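Local coordinates for 2-aminomuconate 6-semialdehyde dehydrogenase (Burkholderia cenocepacia, PDB 4U3W), which probably catalyses the NAD-dependent oxidation of 2-aminomuconate 6-semialdehyde to 2-aminomuconate, as a member of the aldehyde dehydrogenase family, at residues Met189-Val194 with Asp492-Leu497; Thr180-Pro185 with Gly483-Arg488; Ala74-Thr79 with Ala85-Lys90; Ala67-Gln72 with Leu163-Ile168. All blocks are in the same frame, centred on the assembly; numbering follows the deposited sequence.

Contact 1 (Met189-Val194 with Asp492-Leu497); sequences MGNCVV and DFYSEL. With MG (magnesium ion), chain E.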
loop_
_atom_site.group_PDB
_atom_site.type_symbol
_atom_site.label_atom_id
_atom_site.label_comp_id
_atom_site.label_asym_id
_atom_site.label_seq_id
_atom_site.Cartn_x
_atom_site.Cartn_y
_atom_site.Cartn_z
ATOM N N MET A 189 15.560 -0.950 -12.199
ATOM C CA MET A 189 15.954 -1.334 -10.848
ATOM C C MET A 189 17.489 -1.383 -10.654
ATOM O O MET A 189 17.947 -1.819 -9.610
ATOM C CB MET A 189 15.383 -2.700 -10.454
ATOM C CG MET A 189 13.923 -2.819 -10.492
ATOM S SD MET A 189 13.004 -1.329 -9.910
ATOM C CE MET A 189 13.350 -1.335 -8.174
ATOM N N GLY A 190 18.242 -0.879 -11.612
ATOM C CA GLY A 190 19.661 -0.668 -11.421
ATOM C C GLY A 190 20.474 -1.903 -11.713
ATOM O O GLY A 190 21.653 -1.964 -11.323
ATOM N N ASN A 191 19.862 -2.900 -12.375
ATOM C CA ASN A 191 20.649 -4.078 -12.825
ATOM C C ASN A 191 21.409 -3.825 -14.104
ATOM O O ASN A 191 21.015 -2.956 -14.897
ATOM C CB ASN A 191 19.756 -5.294 -13.085
ATOM C CG ASN A 191 18.914 -5.659 -11.905
ATOM O OD1 ASN A 191 19.403 -6.294 -10.962
ATOM N ND2 ASN A 191 17.614 -5.272 -11.937
ATOM N N CYS A 192 22.448 -4.634 -14.360
ATOM C CA CYS A 192 22.949 -4.751 -15.704
ATOM C C CYS A 192 22.269 -5.942 -16.400
ATOM O O CYS A 192 21.695 -6.824 -15.757
ATOM C CB CYS A 192 24.495 -4.945 -15.712
ATOM S SG CYS A 192 25.270 -3.433 -14.934
ATOM N N VAL A 193 22.371 -5.990 -17.720
ATOM C CA VAL A 193 21.589 -6.939 -18.516
ATOM C C VAL A 193 22.491 -7.673 -19.558
ATOM O O VAL A 193 23.308 -7.038 -20.202
ATOM C CB VAL A 193 20.441 -6.174 -19.240
ATOM C CG1 VAL A 193 19.913 -6.929 -20.437
ATOM C CG2 VAL A 193 19.298 -5.779 -18.243
ATOM N N VAL A 194 22.294 -8.971 -19.726
ATOM C CA VAL A 194 22.821 -9.735 -20.834
ATOM C C VAL A 194 21.604 -10.372 -21.495
ATOM O O VAL A 194 20.916 -11.189 -20.873
ATOM C CB VAL A 194 23.799 -10.840 -20.397
ATOM C CG1 VAL A 194 24.242 -11.713 -21.650
ATOM C CG2 VAL A 194 25.010 -10.224 -19.719
ATOM N N ASP A 492 9.846 -5.656 -7.331
ATOM C CA ASP A 492 10.339 -6.635 -6.371
ATOM C C ASP A 492 11.155 -7.725 -7.066
ATOM O O ASP A 492 12.188 -8.134 -6.523
ATOM C CB ASP A 492 9.199 -7.292 -5.578
ATOM C CG ASP A 492 8.584 -6.353 -4.560
ATOM O OD1 ASP A 492 9.215 -5.311 -4.227
ATOM O OD2 ASP A 492 7.481 -6.679 -4.095
ATOM N N PHE A 493 10.738 -8.167 -8.258
ATOM C CA PHE A 493 11.486 -9.260 -8.866
ATOM C C PHE A 493 12.915 -8.844 -9.234
ATOM O O PHE A 493 13.862 -9.591 -8.994
ATOM C CB PHE A 493 10.851 -9.811 -10.127
ATOM C CG PHE A 493 11.703 -10.854 -10.763
ATOM C CD1 PHE A 493 11.782 -12.122 -10.191
ATOM C CD2 PHE A 493 12.485 -10.576 -11.893
ATOM C CE1 PHE A 493 12.616 -13.129 -10.752
ATOM C CE2 PHE A 493 13.327 -11.559 -12.461
ATOM C CZ PHE A 493 13.385 -12.843 -11.895
ATOM N N TYR A 494 13.050 -7.694 -9.872
ATOM C CA TYR A 494 14.345 -7.252 -10.351
ATOM C C TYR A 494 15.218 -6.598 -9.258
ATOM O O TYR A 494 16.225 -5.955 -9.597
ATOM C CB TYR A 494 14.160 -6.288 -11.525
ATOM C CG TYR A 494 13.568 -6.987 -12.746
ATOM C CD1 TYR A 494 14.380 -7.728 -13.627
ATOM C CD2 TYR A 494 12.197 -6.928 -13.003
ATOM C CE1 TYR A 494 13.831 -8.388 -14.730
ATOM C CE2 TYR A 494 11.635 -7.569 -14.099
ATOM C CZ TYR A 494 12.441 -8.287 -14.966
ATOM O OH TYR A 494 11.869 -8.919 -16.034
ATOM N N SER A 495 14.817 -6.748 -7.985
ATOM C CA SER A 495 15.569 -6.247 -6.826
ATOM C C SER A 495 15.776 -7.307 -5.741
ATOM O O SER A 495 14.913 -8.175 -5.564
ATOM C CB SER A 495 14.847 -5.059 -6.159
ATOM O OG SER A 495 14.852 -3.942 -7.003
ATOM N N GLU A 496 16.855 -7.174 -4.961
ATOM C CA GLU A 496 16.907 -7.915 -3.696
ATOM C C GLU A 496 16.305 -6.996 -2.605
ATOM O O GLU A 496 16.735 -5.848 -2.471
ATOM C CB GLU A 496 18.334 -8.343 -3.301
ATOM C CG GLU A 496 18.840 -9.716 -3.944
ATOM C CD GLU A 496 18.007 -11.018 -3.605
ATOM O OE1 GLU A 496 17.139 -11.039 -2.734
ATOM O OE2 GLU A 496 18.243 -12.052 -4.249
ATOM N N LEU A 497 15.305 -7.501 -1.879
ATOM C CA LEU A 497 14.736 -6.806 -0.713
ATOM C C LEU A 497 15.651 -7.044 0.474
ATOM O O LEU A 497 16.021 -8.198 0.729
ATOM C CB LEU A 497 13.356 -7.330 -0.357
ATOM C CG LEU A 497 12.196 -6.736 -1.133
ATOM C CD1 LEU A 497 12.418 -6.920 -2.638
ATOM C CD2 LEU A 497 10.855 -7.337 -0.646
HETATM MG MG MG E . 13.552 -9.617 -5.380
HETATM O O HOH W 1 16.645 -1.723 -7.104
HETATM O O HOH W 2 13.727 -11.305 -6.892
HETATM O O HOH W 3 14.578 -10.246 -3.149
#

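Contact 2 (Thr180-Pro185 with Gly483-Arg488); sequences TWKVAP and GREGGR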
loop_
_atom_site.group_PDB
_atom_site.type_symbol
_atom_site.label_atom_id
_atom_site.label_comp_id
_atom_site.label_asym_id
_atom_site.label_seq_id
_atom_site.Cartn_x
_atom_site.Cartn_y
_atom_site.Cartn_z
ATOM N N THR A 180 11.675 -5.466 -24.611
ATOM C CA THR A 180 11.688 -4.276 -23.765
ATOM C C THR A 180 10.863 -4.430 -22.482
ATOM O O THR A 180 11.148 -3.760 -21.479
ATOM C CB THR A 180 11.155 -3.047 -24.509
ATOM O OG1 THR A 180 9.808 -3.305 -24.932
ATOM C CG2 THR A 180 12.053 -2.742 -25.722
ATOM N N TRP A 181 9.837 -5.281 -22.532
ATOM C CA TRP A 181 9.049 -5.618 -21.374
ATOM C C TRP A 181 9.968 -6.128 -20.231
ATOM O O TRP A 181 9.677 -5.895 -19.050
ATOM C CB TRP A 181 8.023 -6.676 -21.779
ATOM C CG TRP A 181 7.245 -7.292 -20.678
ATOM C CD1 TRP A 181 7.205 -8.632 -20.349
ATOM C CD2 TRP A 181 6.354 -6.627 -19.757
ATOM N NE1 TRP A 181 6.349 -8.827 -19.283
ATOM C CE2 TRP A 181 5.830 -7.619 -18.889
ATOM C CE3 TRP A 181 5.974 -5.295 -19.570
ATOM C CZ2 TRP A 181 4.916 -7.321 -17.859
ATOM C CZ3 TRP A 181 5.069 -4.989 -18.533
ATOM C CH2 TRP A 181 4.556 -6.003 -17.689
ATOM N N LYS A 182 11.087 -6.780 -20.592
ATOM C CA LYS A 182 12.075 -7.243 -19.595
ATOM C C LYS A 182 13.255 -6.280 -19.425
ATOM O O LYS A 182 13.702 -6.004 -18.279
ATOM C CB LYS A 182 12.649 -8.636 -19.989
ATOM C CG LYS A 182 11.596 -9.687 -20.287
ATOM C CD LYS A 182 10.602 -9.787 -19.131
ATOM C CE LYS A 182 9.583 -10.935 -19.333
ATOM N NZ LYS A 182 10.390 -12.205 -19.633
ATOM N N VAL A 183 13.776 -5.760 -20.531
ATOM C CA VAL A 183 14.943 -4.874 -20.424
ATOM C C VAL A 183 14.607 -3.611 -19.590
ATOM O O VAL A 183 15.393 -3.185 -18.727
ATOM C CB VAL A 183 15.448 -4.448 -21.839
ATOM C CG1 VAL A 183 16.628 -3.434 -21.772
ATOM C CG2 VAL A 183 15.879 -5.680 -22.645
ATOM N N ALA A 184 13.413 -3.042 -19.791
ATOM C CA ALA A 184 13.121 -1.773 -19.104
ATOM C C ALA A 184 13.036 -1.901 -17.562
ATOM O O ALA A 184 13.697 -1.129 -16.880
ATOM C CB ALA A 184 11.828 -1.097 -19.698
ATOM N N PRO A 185 12.245 -2.849 -17.008
ATOM C CA PRO A 185 12.279 -2.962 -15.544
ATOM C C PRO A 185 13.661 -3.410 -15.053
ATOM O O PRO A 185 14.087 -2.965 -13.975
ATOM C CB PRO A 185 11.179 -4.021 -15.220
ATOM C CG PRO A 185 11.034 -4.802 -16.513
ATOM C CD PRO A 185 11.211 -3.728 -17.586
ATOM N N GLY A 483 5.999 -16.758 -11.033
ATOM C CA GLY A 483 6.077 -15.339 -10.685
ATOM C C GLY A 483 5.105 -14.439 -11.443
ATOM O O GLY A 483 4.359 -14.889 -12.326
ATOM N N ARG A 484 5.131 -13.157 -11.078
ATOM C CA ARG A 484 4.364 -12.123 -11.736
ATOM C C ARG A 484 5.310 -10.976 -12.081
ATOM O O ARG A 484 6.273 -10.709 -11.340
ATOM C CB ARG A 484 3.207 -11.624 -10.817
ATOM C CG ARG A 484 2.075 -12.682 -10.598
ATOM C CD ARG A 484 1.291 -12.977 -11.896
ATOM N NE ARG A 484 0.163 -13.906 -11.691
ATOM C CZ ARG A 484 0.268 -15.236 -11.685
ATOM N NH1 ARG A 484 1.467 -15.828 -11.876
ATOM N NH2 ARG A 484 -0.820 -15.988 -11.491
ATOM N N GLU A 485 5.038 -10.301 -13.195
ATOM C CA GLU A 485 5.714 -9.046 -13.511
ATOM C C GLU A 485 4.621 -7.995 -13.728
ATOM O O GLU A 485 3.448 -8.348 -13.908
ATOM C CB GLU A 485 6.623 -9.203 -14.739
ATOM C CG GLU A 485 7.720 -10.272 -14.506
ATOM C CD GLU A 485 8.934 -10.131 -15.431
ATOM O OE1 GLU A 485 9.178 -9.020 -15.948
ATOM O OE2 GLU A 485 9.632 -11.160 -15.661
ATOM N N GLY A 486 5.012 -6.727 -13.757
ATOM C CA GLY A 486 4.062 -5.606 -13.788
ATOM C C GLY A 486 4.031 -4.862 -12.465
ATOM O O GLY A 486 4.032 -5.469 -11.396
ATOM N N GLY A 487 4.063 -3.526 -12.516
ATOM C CA GLY A 487 3.985 -2.755 -11.286
ATOM C C GLY A 487 4.992 -3.161 -10.216
ATOM O O GLY A 487 6.149 -3.493 -10.543
ATOM N N ARG A 488 4.544 -3.188 -8.952
ATOM C CA ARG A 488 5.407 -3.574 -7.823
ATOM C C ARG A 488 6.005 -5.000 -7.969
ATOM O O ARG A 488 7.042 -5.292 -7.362
ATOM C CB ARG A 488 4.654 -3.534 -6.481
ATOM C CG ARG A 488 3.537 -4.639 -6.379
ATOM C CD ARG A 488 2.840 -4.708 -5.006
ATOM N NE ARG A 488 1.717 -5.658 -5.001
ATOM C CZ ARG A 488 1.750 -6.883 -4.466
ATOM N NH1 ARG A 488 2.849 -7.314 -3.872
ATOM N NH2 ARG A 488 0.678 -7.682 -4.518
HETATM O O HOH W 4 8.071 -6.688 -16.250
HETATM O O HOH W 5 8.980 -13.666 -17.408
#

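Contact 3 (Ala74-Thr79 with Ala85-Lys90); sequences AGWRDT and AAWLHK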
loop_
_atom_site.group_PDB
_atom_site.type_symbol
_atom_site.label_atom_id
_atom_site.label_comp_id
_atom_site.label_asym_id
_atom_site.label_seq_id
_atom_site.Cartn_x
_atom_site.Cartn_y
_atom_site.Cartn_z
ATOM N N ALA A 74 31.295 -0.577 -11.273
ATOM C CA ALA A 74 31.825 0.686 -11.768
ATOM C C ALA A 74 30.837 1.831 -11.538
ATOM O O ALA A 74 31.137 2.983 -11.870
ATOM C CB ALA A 74 32.175 0.601 -13.229
ATOM N N GLY A 75 29.665 1.530 -10.987
ATOM C CA GLY A 75 28.816 2.602 -10.520
ATOM C C GLY A 75 27.359 2.552 -10.944
ATOM O O GLY A 75 26.553 3.310 -10.431
ATOM N N TRP A 76 27.013 1.678 -11.874
ATOM C CA TRP A 76 25.609 1.574 -12.296
ATOM C C TRP A 76 24.758 1.140 -11.122
ATOM O O TRP A 76 23.574 1.530 -10.995
ATOM C CB TRP A 76 25.439 0.585 -13.444
ATOM C CG TRP A 76 23.971 0.495 -13.915
ATOM C CD1 TRP A 76 23.106 -0.530 -13.695
ATOM C CD2 TRP A 76 23.228 1.499 -14.635
ATOM N NE1 TRP A 76 21.866 -0.252 -14.265
ATOM C CE2 TRP A 76 21.926 0.977 -14.870
ATOM C CE3 TRP A 76 23.553 2.763 -15.157
ATOM C CZ2 TRP A 76 20.937 1.686 -15.583
ATOM C CZ3 TRP A 76 22.564 3.468 -15.881
ATOM C CH2 TRP A 76 21.274 2.919 -16.083
ATOM N N ARG A 77 25.370 0.323 -10.260
ATOM C CA ARG A 77 24.710 -0.152 -9.042
ATOM C C ARG A 77 24.307 1.019 -8.111
ATOM O O ARG A 77 23.294 0.946 -7.404
ATOM C CB ARG A 77 25.634 -1.132 -8.310
ATOM C CG ARG A 77 25.095 -1.718 -7.028
ATOM C CD ARG A 77 26.198 -2.469 -6.309
ATOM N NE ARG A 77 27.339 -1.603 -5.991
ATOM C CZ ARG A 77 28.562 -2.036 -5.668
ATOM N NH1 ARG A 77 28.826 -3.335 -5.615
ATOM N NH2 ARG A 77 29.530 -1.166 -5.395
ATOM N N ASP A 78 25.077 2.104 -8.133
ATOM C CA ASP A 78 24.806 3.200 -7.239
ATOM C C ASP A 78 23.981 4.368 -7.863
ATOM O O ASP A 78 23.792 5.417 -7.219
ATOM C CB ASP A 78 26.122 3.733 -6.697
ATOM C CG ASP A 78 26.928 2.665 -5.938
ATOM O OD1 ASP A 78 26.343 1.890 -5.133
ATOM O OD2 ASP A 78 28.155 2.616 -6.165
ATOM N N THR A 79 23.474 4.209 -9.079
ATOM C CA THR A 79 22.598 5.261 -9.636
ATOM C C THR A 79 21.341 5.466 -8.765
ATOM O O THR A 79 20.876 4.528 -8.122
ATOM C CB THR A 79 22.180 4.943 -11.079
ATOM O OG1 THR A 79 21.679 3.599 -11.182
ATOM C CG2 THR A 79 23.391 5.061 -12.037
ATOM N N ALA A 85 15.534 6.728 -14.202
ATOM C CA ALA A 85 14.342 7.129 -14.947
ATOM C C ALA A 85 14.778 8.025 -16.079
ATOM O O ALA A 85 14.256 7.942 -17.182
ATOM C CB ALA A 85 13.277 7.841 -14.013
ATOM N N ALA A 86 15.767 8.874 -15.836
ATOM C CA ALA A 86 16.219 9.717 -16.919
ATOM C C ALA A 86 16.880 8.923 -18.056
ATOM O O ALA A 86 16.710 9.281 -19.208
ATOM C CB ALA A 86 17.168 10.795 -16.395
ATOM N N TRP A 87 17.669 7.898 -17.731
ATOM C CA TRP A 87 18.259 7.050 -18.764
ATOM C C TRP A 87 17.144 6.386 -19.580
ATOM O O TRP A 87 17.188 6.337 -20.803
ATOM C CB TRP A 87 19.179 5.985 -18.140
ATOM C CG TRP A 87 20.604 6.463 -17.868
ATOM C CD1 TRP A 87 21.222 6.570 -16.636
ATOM C CD2 TRP A 87 21.582 6.893 -18.844
ATOM N NE1 TRP A 87 22.515 7.047 -16.796
ATOM C CE2 TRP A 87 22.760 7.236 -18.135
ATOM C CE3 TRP A 87 21.567 7.028 -20.248
ATOM C CZ2 TRP A 87 23.913 7.706 -18.783
ATOM C CZ3 TRP A 87 22.725 7.468 -20.899
ATOM C CH2 TRP A 87 23.887 7.812 -20.157
ATOM N N LEU A 88 16.140 5.863 -18.891
ATOM C CA LEU A 88 15.072 5.143 -19.593
ATOM C C LEU A 88 14.261 6.054 -20.551
ATOM O O LEU A 88 13.925 5.650 -21.703
ATOM C CB LEU A 88 14.170 4.456 -18.556
ATOM C CG LEU A 88 14.572 2.981 -18.298
ATOM C CD1 LEU A 88 15.920 2.822 -17.632
ATOM C CD2 LEU A 88 13.499 2.220 -17.513
ATOM N N HIS A 89 14.027 7.311 -20.135
ATOM C CA HIS A 89 13.392 8.237 -21.041
ATOM C C HIS A 89 14.306 8.610 -22.210
ATOM O O HIS A 89 13.824 8.806 -23.314
ATOM C CB HIS A 89 12.939 9.503 -20.300
ATOM C CG HIS A 89 11.618 9.351 -19.612
ATOM N ND1 HIS A 89 10.424 9.259 -20.302
ATOM C CD2 HIS A 89 11.305 9.267 -18.294
ATOM C CE1 HIS A 89 9.433 9.116 -19.436
ATOM N NE2 HIS A 89 9.941 9.124 -18.212
ATOM N N LYS A 90 15.610 8.717 -21.979
ATOM C CA LYS A 90 16.533 8.973 -23.103
ATOM C C LYS A 90 16.485 7.840 -24.116
ATOM O O LYS A 90 16.566 8.061 -25.330
ATOM C CB LYS A 90 17.978 9.109 -22.612
ATOM C CG LYS A 90 18.360 10.523 -22.129
ATOM C CD LYS A 90 19.840 10.559 -21.691
ATOM C CE LYS A 90 20.035 11.337 -20.385
ATOM N NZ LYS A 90 20.093 12.833 -20.489
#

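Contact 4 (Ala67-Gln72 with Leu163-Ile168); sequences AAHAAQ and LGVIGI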
loop_
_atom_site.group_PDB
_atom_site.type_symbol
_atom_site.label_atom_id
_atom_site.label_comp_id
_atom_site.label_asym_id
_atom_site.label_seq_id
_atom_site.Cartn_x
_atom_site.Cartn_y
_atom_site.Cartn_z
ATOM N N ALA A 67 31.474 -8.471 -18.153
ATOM C CA ALA A 67 31.358 -7.037 -18.449
ATOM C C ALA A 67 30.201 -6.418 -17.653
ATOM O O ALA A 67 30.311 -5.297 -17.135
ATOM C CB ALA A 67 31.134 -6.785 -19.951
ATOM N N ALA A 68 29.107 -7.166 -17.581
ATOM C CA ALA A 68 27.907 -6.724 -16.837
ATOM C C ALA A 68 28.237 -6.628 -15.361
ATOM O O ALA A 68 27.876 -5.651 -14.702
ATOM C CB ALA A 68 26.715 -7.690 -17.090
ATOM N N HIS A 69 28.962 -7.627 -14.842
ATOM C CA HIS A 69 29.360 -7.585 -13.437
ATOM C C HIS A 69 30.308 -6.447 -13.103
ATOM O O HIS A 69 30.182 -5.805 -12.037
ATOM C CB HIS A 69 29.971 -8.917 -12.998
ATOM C CG HIS A 69 28.950 -9.829 -12.398
ATOM N ND1 HIS A 69 28.344 -9.569 -11.187
ATOM C CD2 HIS A 69 28.359 -10.949 -12.878
ATOM C CE1 HIS A 69 27.450 -10.508 -10.928
ATOM N NE2 HIS A 69 27.441 -11.358 -11.935
ATOM N N ALA A 70 31.260 -6.186 -13.994
ATOM C CA ALA A 70 32.163 -5.054 -13.781
ATOM C C ALA A 70 31.389 -3.716 -13.802
ATOM O O ALA A 70 31.679 -2.812 -13.028
ATOM C CB ALA A 70 33.287 -5.060 -14.826
ATOM N N ALA A 71 30.396 -3.604 -14.682
ATOM C CA ALA A 71 29.593 -2.376 -14.799
ATOM C C ALA A 71 28.742 -2.104 -13.546
ATOM O O ALA A 71 28.503 -0.940 -13.160
ATOM C CB ALA A 71 28.700 -2.456 -16.090
ATOM N N GLN A 72 28.270 -3.164 -12.897
ATOM C CA GLN A 72 27.648 -3.000 -11.585
ATOM C C GLN A 72 28.566 -2.217 -10.606
ATOM O O GLN A 72 28.197 -1.162 -10.058
ATOM C CB GLN A 72 27.331 -4.374 -10.978
ATOM C CG GLN A 72 26.054 -4.995 -11.475
ATOM C CD GLN A 72 24.791 -4.261 -10.943
ATOM O OE1 GLN A 72 24.415 -4.427 -9.804
ATOM N NE2 GLN A 72 24.133 -3.477 -11.809
ATOM N N LEU A 163 19.306 -6.984 -8.121
ATOM C CA LEU A 163 19.840 -8.379 -8.100
ATOM C C LEU A 163 21.290 -8.452 -8.585
ATOM O O LEU A 163 22.130 -9.163 -8.009
ATOM C CB LEU A 163 19.001 -9.312 -8.968
ATOM C CG LEU A 163 17.583 -9.713 -8.570
ATOM C CD1 LEU A 163 16.944 -10.636 -9.618
ATOM C CD2 LEU A 163 17.682 -10.448 -7.253
ATOM N N GLY A 164 21.598 -7.717 -9.651
ATOM C CA GLY A 164 22.949 -7.702 -10.180
ATOM C C GLY A 164 22.941 -7.732 -11.701
ATOM O O GLY A 164 22.863 -6.658 -12.363
ATOM N N VAL A 165 23.048 -8.951 -12.241
ATOM C CA VAL A 165 23.084 -9.162 -13.672
ATOM C C VAL A 165 21.867 -10.015 -14.057
ATOM O O VAL A 165 21.706 -11.151 -13.601
ATOM C CB VAL A 165 24.364 -9.877 -14.127
ATOM C CG1 VAL A 165 24.321 -10.075 -15.642
ATOM C CG2 VAL A 165 25.628 -9.061 -13.703
ATOM N N ILE A 166 21.012 -9.475 -14.905
ATOM C CA ILE A 166 19.822 -10.219 -15.314
ATOM C C ILE A 166 20.062 -10.831 -16.683
ATOM O O ILE A 166 20.414 -10.101 -17.584
ATOM C CB ILE A 166 18.596 -9.321 -15.441
ATOM C CG1 ILE A 166 18.413 -8.492 -14.171
ATOM C CG2 ILE A 166 17.339 -10.212 -15.791
ATOM C CD1 ILE A 166 17.921 -9.297 -13.025
ATOM N N GLY A 167 19.837 -12.136 -16.835
ATOM C CA GLY A 167 19.914 -12.772 -18.131
ATOM C C GLY A 167 18.502 -12.815 -18.733
ATOM O O GLY A 167 17.573 -13.263 -18.066
ATOM N N ILE A 168 18.358 -12.340 -19.971
ATOM C CA ILE A 168 17.030 -12.155 -20.606
ATOM C C ILE A 168 16.998 -12.953 -21.902
ATOM O O ILE A 168 17.800 -12.709 -22.812
ATOM C CB ILE A 168 16.733 -10.671 -20.898
ATOM C CG1 ILE A 168 16.570 -9.864 -19.565
ATOM C CG2 ILE A 168 15.432 -10.539 -21.781
ATOM C CD1 ILE A 168 16.400 -8.366 -19.775
#

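Contact 1 (Met189-Val194 with Asp492-Leu497)
The Schellman motif that ends helix 175-188, with Met-189 and Asn-191 beside its glycine Gly-190, meets the magnesium-holding turn at Tyr-494 and Ser-495. The main link is a nearly straight hydrogen bond from Asn-191 ND2 to Tyr-494 O, 2.8 Å long with an N-H...O angle of 168°. The donor lies in the carbonyl plane, on a lone pair of Tyr-494 O, and the acceptor lies in the amide plane of Asn-191. The amide has two further bonds, from ND2 to Ala-186 O and from Gly-164 N to OD1. Met-189 crosses the root of Tyr-494, its CG 3.6 Å from Tyr-494 CB. Its chain bends at chi2 and chi3, and CE comes to rest 3.2 Å from Ser-495 OG. That hydroxyl also bonds Leu-491 O. A water joins it to Met-189 O, at 2.9 Å from Ser-495 OG. Just behind, magnesium is bound by Asp-492 O at 2.3 Å and Ser-495 O at 2.0 Å, with two waters. The carboxylate of Asp-492 instead pairs with Arg-160 and with Arg-488 of the second subunit. Three bonds fix the rotation of the buried Asn-191 amide, which holds Tyr-494 O while the metal holds the carbonyls of Asp-492 and Ser-495.

Contact 2 (Thr180-Pro185 with Gly483-Arg488)
The backbones of Lys-182 and Glu-485 stay well apart, with their CA atoms 9.0 Å from each other, so side chains bridge the gap between helix 175-188 and the glycine-rich loop before helix 487-493. The helix connects the parallel strands 153-169 and 192-196, a beta-alpha-beta unit of the probable NAD-binding domain. Glu-485 points at the helix and crosses Lys-182 at about a right angle. The lysine bends at chi2 and chi4 and lays its methylenes on the carboxylate, with CD 3.6 Å from Glu-485 OE1 and CE 3.7 Å from Glu-485 OE2. The charged ends do not form a salt bridge, since Lys-182 NZ is 4.2 Å from Glu-485 OE2. Thr-247 OG1 bonds both ends; NZ also bonds Thr-249 OG1, and OE2 also bonds Ser-270 OG. Water 5 also lies between them.

Trp-181 has CG anti to the backbone N (chi1 172°), which carries the indole out beside the loop. Its CZ2 is 4.0 Å from Glu-485 CB, and its CH2 is 4.0 Å from Gly-486 CA. NE1 turns to Glu-272. The ring and carboxylate planes are only 15° apart. Water 4 donates to Glu-485 OE1 at 2.6 Å, bonds Trp-181 O weakly, and sits 3.5 Å above one face of the Trp-181 ring, toward its rim.

Contact 3 (Ala74-Thr79 with Ala85-Lys90)
Trp-76 pushes the far corner of its six-membered ring against the five-membered ring of Trp-87. The atoms that meet are CZ3 and CH2 of Trp-76, at 3.5 Å and 3.7 Å from Trp-87 CD1. Trp-87 CD1 lies at the edge of the Trp-76 indole, near its plane. The rings meet obliquely, with planes at 55° and centroids 5.2 Å apart. Trp-76 reaches across because a trans chi1 of -179° swings the indole out toward helix 81-96. Trp-87 points back at it from that helix. Leu-217 packs on both indoles, Val-221 adds to Trp-76 and Pro-218 to Trp-87. The other end of the Trp-76 ring is held by a weak hydrogen bond from NE1 to Asn-191 O.

After Trp-76 the backbone turns sharply. Helix 58-76 widens into a pi-type turn at 74-76, and a type I beta turn runs from Trp-76 to Thr-79. Trp-76 O takes two bonds there, from Thr-79 N and, at 2.8 Å, from Thr-79 OG1, which is tilted 20° from the carbonyl plane. The same hydroxyl oxygen also receives Arg-84 NE, so it links the turn to the start of the next helix. Behind Trp-87, Leu-88 packs on Leu-187 and Ala-188 of helix 175-188. The arrangement is that of two consecutive helices joined by a short turn and pinned by a tryptophan pair, here in the N-terminal helical part of an aldehyde dehydrogenase fold.

Contact 4 (Ala67-Gln72 with Leu163-Ile168)
Gly-164 meets Gln-72 first, just before strand 165-168 begins. The amide of Gln-72 lies against its peptide, with CD 3.4 Å from Gly-164 O and OE1 3.6 Å from Gly-164 CA. This is contact without a hydrogen bond: Gln-72 NE2 is 3.5 Å from Gly-164 O at a poor angle. NE2 bonds Gly-190 O instead, and Gly-164 O accepts from Cys-192 N. The bend at chi2 (-71°) brings the Gln-72 amide round to the glycine. The positive phi of Gly-164 (139°) is a conformation that favours glycine.

Val-165 is next and points at the helix. CG2 sits over the centre of one face of the His-69 ring, 3.4 Å from the ring centroid and 10° off the normal, which makes a CH-pi contact. CG2 also lies near Ala-68 CB, which CG1 meets at 3.7 Å. One alanine methyl thus touches both branches of the valine, and the imidazole lies against one of them. The small alanine brings the backbones close, with Ala-68 CA 6.3 Å from Val-165 CA.

Further along, Ile-166 and Ile-168 pack on helix 175-188, through Ala-186, Lys-182 and Val-183. Helix 58-76 thus rests on the sheet at Val-165, with helix 175-188 on the other face. Helices on both faces of a central parallel strand are the layering of a Rossmann-like alpha/beta domain, which binds NAD in aldehyde dehydrogenases.

In the fold
Contacts 1 and 2 join the same two parts of the chain, helix 175-188 with its exit and the region around helix 487-493. Their centres are about 10 Å apart, and Tyr-494 OH probably bonds Glu-485 OE1 at 2.7 Å. Both also touch the second subunit. Contact 4 lies about 9 Å, centre to centre, from contact 1 and shares its sheet, with Cys-192 pairing to strand 165-168. Contacts 3 and 4 both use helix 58-76, and their centres are about 13 Å apart. Contact 2 reaches contact 3 through Leu-88 on Ala-184. Contact 1 holds a magnesium ion, and the side chain of Glu-485 in contact 2 is about 9 Å from a bound magnesium ion.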